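Local coordinates for protein cytochrome cL (Hyphomicrobium denitrificans, PDB 2D0W) that probably accepts electrons from methanol dehydrogenase during methanol oxidation in the periplasm, carrying them on a covalently bound haem, at residues Gly97-Asn100 against Gly101-Pro105; Ser78-Tyr82 against Pro83-Thr87. All blocks are in the same frame, centred on the assembly; numbering follows the deposited sequence.

Contact 1 (Gly97-Asn100 against Gly101-Pro105). With HEM (protoporphyrin IX containing Fe), chain H.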
loop_
_atom_site.group_PDB
_atom_site.type_symbol
_atom_site.label_atom_id
_atom_site.label_comp_id
_atom_site.label_asym_id
_atom_site.label_seq_id
_atom_site.Cartn_x
_atom_site.Cartn_y
_atom_site.Cartn_z
ATOM N N GLY A 97 -4.308 -11.117 -3.279
ATOM C CA GLY A 97 -5.136 -12.137 -3.918
ATOM C C GLY A 97 -5.733 -11.694 -5.225
ATOM O O GLY A 97 -6.229 -12.529 -5.954
ATOM N N GLY A 98 -5.675 -10.394 -5.536
ATOM C CA GLY A 98 -6.231 -9.847 -6.783
ATOM C C GLY A 98 -7.712 -9.476 -6.728
ATOM O O GLY A 98 -8.327 -9.550 -5.654
ATOM N N ALA A 99 -8.269 -9.059 -7.882
ATOM C CA ALA A 99 -9.699 -8.731 -7.991
ATOM C C ALA A 99 -10.330 -9.376 -9.247
ATOM O O ALA A 99 -10.076 -10.547 -9.522
ATOM C CB ALA A 99 -9.925 -7.204 -7.941
ATOM N N ASN A 100 -11.197 -8.659 -9.973
ATOM C CA ASN A 100 -11.731 -9.190 -11.256
ATOM C C ASN A 100 -10.879 -8.743 -12.460
ATOM O O ASN A 100 -10.074 -7.792 -12.389
ATOM C CB ASN A 100 -13.193 -8.772 -11.512
ATOM C CG ASN A 100 -14.159 -9.249 -10.455
ATOM O OD1 ASN A 100 -15.022 -8.485 -10.050
ATOM N ND2 ASN A 100 -14.029 -10.496 -10.005
ATOM N N GLY A 101 -11.070 -9.455 -13.568
ATOM C CA GLY A 101 -10.508 -9.091 -14.847
ATOM C C GLY A 101 -9.008 -9.130 -14.843
ATOM O O GLY A 101 -8.402 -10.100 -14.399
ATOM N N MET A 102 -8.405 -8.044 -15.300
ATOM C CA MET A 102 -6.964 -7.969 -15.447
ATOM C C MET A 102 -6.197 -7.740 -14.135
ATOM O O MET A 102 -4.963 -7.861 -14.104
ATOM C CB MET A 102 -6.616 -6.861 -16.439
ATOM C CG MET A 102 -7.176 -7.111 -17.819
ATOM S SD MET A 102 -6.195 -8.230 -18.808
ATOM C CE MET A 102 -6.627 -9.877 -18.196
ATOM N N MET A 103 -6.916 -7.375 -13.080
ATOM C CA MET A 103 -6.301 -7.312 -11.743
ATOM C C MET A 103 -6.053 -8.724 -11.181
ATOM O O MET A 103 -6.931 -9.316 -10.540
ATOM C CB MET A 103 -7.184 -6.519 -10.774
ATOM C CG MET A 103 -6.528 -6.292 -9.396
ATOM S SD MET A 103 -4.864 -5.559 -9.554
ATOM C CE MET A 103 -4.339 -5.883 -7.848
ATOM N N GLY A 104 -4.873 -9.269 -11.445
ATOM C CA GLY A 104 -4.508 -10.594 -10.944
ATOM C C GLY A 104 -3.900 -10.552 -9.553
ATOM O O GLY A 104 -3.708 -9.477 -9.002
ATOM N N PRO A 105 -3.562 -11.725 -8.987
ATOM C CA PRO A 105 -2.875 -11.719 -7.687
ATOM C C PRO A 105 -1.385 -11.373 -7.799
ATOM O O PRO A 105 -0.760 -11.653 -8.821
ATOM C CB PRO A 105 -3.113 -13.117 -7.159
ATOM C CG PRO A 105 -3.235 -13.992 -8.418
ATOM C CD PRO A 105 -3.796 -13.096 -9.495
HETATM C CHA HEM H . -8.183 -2.980 -9.231
HETATM C CHB HEM H . -3.915 -2.215 -6.999
HETATM C CHC HEM H . -1.407 -4.009 -10.774
HETATM C CHD HEM H . -5.516 -3.587 -13.325
HETATM C C1A HEM H . -7.265 -2.675 -8.224
HETATM C C2A HEM H . -7.528 -2.308 -6.837
HETATM C C3A HEM H . -6.353 -2.075 -6.251
HETATM C C4A HEM H . -5.278 -2.310 -7.207
HETATM C CMA HEM H . -6.100 -1.620 -4.777
HETATM C CAA HEM H . -8.925 -2.138 -6.201
HETATM C CBA HEM H . -9.354 -0.690 -6.493
HETATM C CGA HEM H . -10.647 -0.309 -5.782
HETATM O O1A HEM H . -11.067 -1.020 -4.838
HETATM O O2A HEM H . -11.252 0.715 -6.181
HETATM C C1B HEM H . -2.863 -2.680 -7.797
HETATM C C2B HEM H . -1.421 -2.724 -7.528
HETATM C C3B HEM H . -0.808 -3.258 -8.469
HETATM C C4B HEM H . -1.716 -3.557 -9.533
HETATM C CMB HEM H . -0.850 -2.110 -6.251
HETATM C CAB HEM H . 0.632 -3.795 -8.417
HETATM C CBB HEM H . 1.013 -4.600 -7.474
HETATM C C1C HEM H . -2.301 -4.031 -11.822
HETATM C C2C HEM H . -2.068 -4.571 -13.177
HETATM C C3C HEM H . -3.175 -4.397 -13.875
HETATM C C4C HEM H . -4.214 -3.868 -12.977
HETATM C CMC HEM H . -0.653 -4.716 -13.715
HETATM C CAC HEM H . -3.417 -4.455 -15.418
HETATM C CBC HEM H . -2.909 -5.477 -16.050
HETATM C C1D HEM H . -6.624 -3.487 -12.508
HETATM C C2D HEM H . -8.011 -3.573 -12.925
HETATM C C3D HEM H . -8.841 -3.397 -11.658
HETATM C C4D HEM H . -7.889 -3.191 -10.583
HETATM C CMD HEM H . -8.531 -3.810 -14.376
HETATM C CAD HEM H . -10.402 -3.424 -11.484
HETATM C CBD HEM H . -10.643 -4.817 -10.895
HETATM C CGD HEM H . -12.004 -4.985 -10.266
HETATM O O1D HEM H . -12.286 -6.047 -9.682
HETATM O O2D HEM H . -12.794 -4.033 -10.334
HETATM N NA HEM H . -5.894 -2.643 -8.394
HETATM N NB HEM H . -2.940 -3.150 -9.091
HETATM N NC HEM H . -3.634 -3.661 -11.723
HETATM N ND HEM H . -6.611 -3.239 -11.139
HETATM FE FE HEM H . -4.758 -3.259 -10.044
HETATM O O HOH W 1 -8.713 -11.403 -12.044
#
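Ala-99 and Met-103 meet twice across this tight reversal, once through their backbones and once where CB of Ala-99 packs against CG of Met-103 at 3.8 Å. Ala-99 N donates to Met-103 O at 3.0 Å, a nearly straight bond (160°) that arrives above the carbonyl plane. Inside it, a type II' beta turn from Asn-100 to Met-103 is closed by a longer bond, 3.3 Å from Met-103 N to Asn-100 O. Gly-101 supplies the positive phi of this turn. The amide of Asn-100 turns to the haem: its N donates to propionate oxygen O1D, 2.8 Å away. A water lies 3.0 Å from Ala-99 O and 2.7 Å from Gly-101 O, placed to donate to both, though its protons may be shared more widely. At the open end of the loop Gly-98, just past helix 88-97, has its CA 3.4 Å from Gly-104 O, and a CB there would collide with the backbone of Gly-104 and Pro-105. Met-103 sends CG anti to its backbone N (chi1 -174°) and bends at chi2, bringing SD to 2.4 Å from the haem iron, with His-63 as the other axial ligand. This is consistent with the methionine-bearing loop of a class I cytochrome c. With the amides of Ala-99, Asn-100 and Met-103 engaged, backbone bonds brace the loop that presents the methionine sulfur to the iron, as suits an electron-transfer haem.

Contact 2 (Ser78-Tyr82 against Pro83-Thr87). With ZN (zinc ion), chain E; HEM (protoporphyrin IX containing Fe), chain H.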
loop_
_atom_site.group_PDB
_atom_site.type_symbol
_atom_site.label_atom_id
_atom_site.label_comp_id
_atom_site.label_asym_id
_atom_site.label_seq_id
_atom_site.Cartn_x
_atom_site.Cartn_y
_atom_site.Cartn_z
ATOM N N SER A 78 -10.810 9.265 -3.266
ATOM C CA SER A 78 -11.545 8.847 -2.078
ATOM C C SER A 78 -12.439 7.738 -2.400
ATOM O O SER A 78 -12.953 7.072 -1.510
ATOM C CB SER A 78 -12.393 9.982 -1.476
ATOM O OG SER A 78 -13.196 10.618 -2.452
ATOM N N TYR A 79 -12.641 7.509 -3.687
ATOM C CA TYR A 79 -13.562 6.476 -4.092
ATOM C C TYR A 79 -12.966 5.078 -4.286
ATOM O O TYR A 79 -11.980 4.935 -4.977
ATOM C CB TYR A 79 -14.282 6.919 -5.372
ATOM C CG TYR A 79 -15.285 5.899 -5.755
ATOM C CD1 TYR A 79 -16.581 5.973 -5.245
ATOM C CD2 TYR A 79 -14.943 4.822 -6.582
ATOM C CE1 TYR A 79 -17.509 5.032 -5.571
ATOM C CE2 TYR A 79 -15.866 3.838 -6.892
ATOM C CZ TYR A 79 -17.162 3.979 -6.389
ATOM O OH TYR A 79 -18.130 3.047 -6.648
ATOM N N TRP A 80 -13.581 4.044 -3.699
ATOM C CA TRP A 80 -13.088 2.662 -3.859
ATOM C C TRP A 80 -14.179 1.726 -4.347
ATOM O O TRP A 80 -15.278 1.677 -3.775
ATOM C CB TRP A 80 -12.506 2.122 -2.547
ATOM C CG TRP A 80 -11.370 2.923 -2.062
ATOM C CD1 TRP A 80 -11.424 4.013 -1.238
ATOM C CD2 TRP A 80 -9.999 2.746 -2.395
ATOM N NE1 TRP A 80 -10.163 4.513 -1.021
ATOM C CE2 TRP A 80 -9.271 3.753 -1.722
ATOM C CE3 TRP A 80 -9.310 1.845 -3.208
ATOM C CZ2 TRP A 80 -7.883 3.874 -1.838
ATOM C CZ3 TRP A 80 -7.944 1.962 -3.321
ATOM C CH2 TRP A 80 -7.239 2.966 -2.631
ATOM N N THR A 81 -13.870 0.970 -5.394
ATOM C CA THR A 81 -14.752 -0.109 -5.842
ATOM C C THR A 81 -15.064 -1.083 -4.734
ATOM O O THR A 81 -16.205 -1.533 -4.607
ATOM C CB THR A 81 -14.118 -0.902 -7.034
ATOM O OG1 THR A 81 -13.934 -0.004 -8.113
ATOM C CG2 THR A 81 -15.034 -2.041 -7.525
ATOM N N TYR A 82 -14.037 -1.463 -3.969
ATOM C CA TYR A 82 -14.161 -2.375 -2.844
ATOM C C TYR A 82 -13.809 -1.516 -1.632
ATOM O O TYR A 82 -12.632 -1.178 -1.420
ATOM C CB TYR A 82 -13.159 -3.524 -3.025
ATOM C CG TYR A 82 -13.385 -4.257 -4.312
ATOM C CD1 TYR A 82 -14.407 -5.232 -4.419
ATOM C CD2 TYR A 82 -12.605 -3.970 -5.439
ATOM C CE1 TYR A 82 -14.628 -5.899 -5.613
ATOM C CE2 TYR A 82 -12.837 -4.618 -6.645
ATOM C CZ TYR A 82 -13.850 -5.571 -6.732
ATOM O OH TYR A 82 -14.061 -6.181 -7.958
ATOM N N PRO A 83 -14.817 -1.095 -0.871
ATOM C CA PRO A 83 -14.522 -0.115 0.205
ATOM C C PRO A 83 -13.641 -0.566 1.404
ATOM O O PRO A 83 -13.092 0.286 2.077
ATOM C CB PRO A 83 -15.925 0.412 0.628
ATOM C CG PRO A 83 -16.919 -0.663 0.164
ATOM C CD PRO A 83 -16.261 -1.421 -0.993
ATOM N N LYS A 84 -13.495 -1.862 1.659
ATOM C CA LYS A 84 -12.490 -2.336 2.627
ATOM C C LYS A 84 -11.039 -1.992 2.211
ATOM O O LYS A 84 -10.094 -2.241 2.965
ATOM C CB LYS A 84 -12.605 -3.848 2.858
ATOM C CG LYS A 84 -13.744 -4.247 3.812
ATOM C CD LYS A 84 -13.683 -5.738 4.228
ATOM C CE LYS A 84 -15.079 -6.251 4.619
ATOM N NZ LYS A 84 -15.243 -7.759 4.532
ATOM N N ASN A 85 -10.877 -1.422 1.026
ATOM C CA ASN A 85 -9.570 -0.918 0.582
ATOM C C ASN A 85 -9.166 0.410 1.270
ATOM O O ASN A 85 -8.065 0.878 1.096
ATOM C CB ASN A 85 -9.482 -0.844 -0.952
ATOM C CG ASN A 85 -9.338 -2.235 -1.617
ATOM O OD1 ASN A 85 -8.818 -3.203 -1.011
ATOM N ND2 ASN A 85 -9.765 -2.329 -2.891
ATOM N N THR A 86 -10.089 1.003 2.040
ATOM C CA THR A 86 -9.780 2.113 2.952
ATOM C C THR A 86 -9.051 1.631 4.233
ATOM O O THR A 86 -8.604 2.440 5.054
ATOM C CB THR A 86 -11.071 2.931 3.344
ATOM O OG1 THR A 86 -11.980 2.122 4.115
ATOM C CG2 THR A 86 -11.790 3.493 2.129
ATOM N N THR A 87 -8.972 0.319 4.436
ATOM C CA THR A 87 -8.149 -0.270 5.500
ATOM C C THR A 87 -6.917 -0.891 4.854
ATOM O O THR A 87 -6.985 -1.380 3.694
ATOM C CB THR A 87 -8.950 -1.332 6.319
ATOM O OG1 THR A 87 -9.142 -2.515 5.538
ATOM C CG2 THR A 87 -10.341 -0.811 6.676
HETATM ZN ZN ZN E . -10.297 5.096 -6.561
HETATM C CHA HEM H . -8.183 -2.980 -9.231
HETATM C CHB HEM H . -3.915 -2.215 -6.999
HETATM C CHC HEM H . -1.407 -4.009 -10.774
HETATM C CHD HEM H . -5.516 -3.587 -13.325
HETATM C C1A HEM H . -7.265 -2.675 -8.224
HETATM C C2A HEM H . -7.528 -2.308 -6.837
HETATM C C3A HEM H . -6.353 -2.075 -6.251
HETATM C C4A HEM H . -5.278 -2.310 -7.207
HETATM C CMA HEM H . -6.100 -1.620 -4.777
HETATM C CAA HEM H . -8.925 -2.138 -6.201
HETATM C CBA HEM H . -9.354 -0.690 -6.493
HETATM C CGA HEM H . -10.647 -0.309 -5.782
HETATM O O1A HEM H . -11.067 -1.020 -4.838
HETATM O O2A HEM H . -11.252 0.715 -6.181
HETATM C C1B HEM H . -2.863 -2.680 -7.797
HETATM C C2B HEM H . -1.421 -2.724 -7.528
HETATM C C3B HEM H . -0.808 -3.258 -8.469
HETATM C C4B HEM H . -1.716 -3.557 -9.533
HETATM C CMB HEM H . -0.850 -2.110 -6.251
HETATM C CAB HEM H . 0.632 -3.795 -8.417
HETATM C CBB HEM H . 1.013 -4.600 -7.474
HETATM C C1C HEM H . -2.301 -4.031 -11.822
HETATM C C2C HEM H . -2.068 -4.571 -13.177
HETATM C C3C HEM H . -3.175 -4.397 -13.875
HETATM C C4C HEM H . -4.214 -3.868 -12.977
HETATM C CMC HEM H . -0.653 -4.716 -13.715
HETATM C CAC HEM H . -3.417 -4.455 -15.418
HETATM C CBC HEM H . -2.909 -5.477 -16.050
HETATM C C1D HEM H . -6.624 -3.487 -12.508
HETATM C C2D HEM H . -8.011 -3.573 -12.925
HETATM C C3D HEM H . -8.841 -3.397 -11.658
HETATM C C4D HEM H . -7.889 -3.191 -10.583
HETATM C CMD HEM H . -8.531 -3.810 -14.376
HETATM C CAD HEM H . -10.402 -3.424 -11.484
HETATM C CBD HEM H . -10.643 -4.817 -10.895
HETATM C CGD HEM H . -12.004 -4.985 -10.266
HETATM O O1D HEM H . -12.286 -6.047 -9.682
HETATM O O2D HEM H . -12.794 -4.033 -10.334
HETATM N NA HEM H . -5.894 -2.643 -8.394
HETATM N NB HEM H . -2.940 -3.150 -9.091
HETATM N NC HEM H . -3.634 -3.661 -11.723
HETATM N ND HEM H . -6.611 -3.239 -11.139
HETATM FE FE HEM H . -4.758 -3.259 -10.044
HETATM O O HOH W 2 -8.751 5.319 -4.685
HETATM O O HOH W 3 -11.336 3.016 -7.645
#
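The indole of Trp-80 is sandwiched: CB of Asn-85 sits 3.4 Å above one face, toward the rim, and a zinc-bound water lies over the opposite face, while haem propionate oxygen O1A is in plane at the edge. Thr-86 reaches the five-membered ring obliquely, its CG2 3.4 Å from Trp-80 CD1. The Tyr-82 ring carries CG2 of Thr-81 over one face and has the other propionate's carboxylate carbon, CGD, at its edge; the Asn-85 amide runs alongside, its plane turned 72° from the ring. With CG anti to the carbonyl carbon (chi1 -58°), the Tyr-82 ring leads its hydroxyl to O1D, a very short donated bond of 2.5 Å. These side chains belong to the propionate-binding loop of a c-type cytochrome, which runs into a 3-10 turn at 83-86, started by Asn-85 N donating to Tyr-82 O at 3.0 Å. A phenylalanine in place of Tyr-82 would probably leave O1D without its hydroxyl donor and the ring without its anchor on this propionate. The propionate bearing O1A and O2A is held by Asn-85 ND2, 2.7 Å from O1A, by Tyr-82 N on the same oxygen, and by Thr-81 N, 2.7 Å from O2A. Asn-85 OD1 is bonded to Thr-94, fixing the amide's rotation, whereas the buried Trp-80 NE1 has no partner in the model. Thr-87 takes the N-cap of helix 88-97, its OG1 also donating to Lys-84 O.

In the fold
Contacts 1 and 2 illustrate how two successive loops, one at each end of helix 88-97, can share the holding of one haem. Their centres are about 15 Å apart, yet the loops meet at a propionate: Asn-100 OD1 packs 3.3 Å from Tyr-82 OH, and Ala-99 CB comes within 4.1 Å of Tyr-82 CE2. Residues 97-105 add the axial sulfur and one propionate bond, while residues 78-87 bind both carboxylates and extend to a zinc ion, one of whose waters also binds a propionate. Oxygen O1D, gripped from both loops, is where the two contacts join.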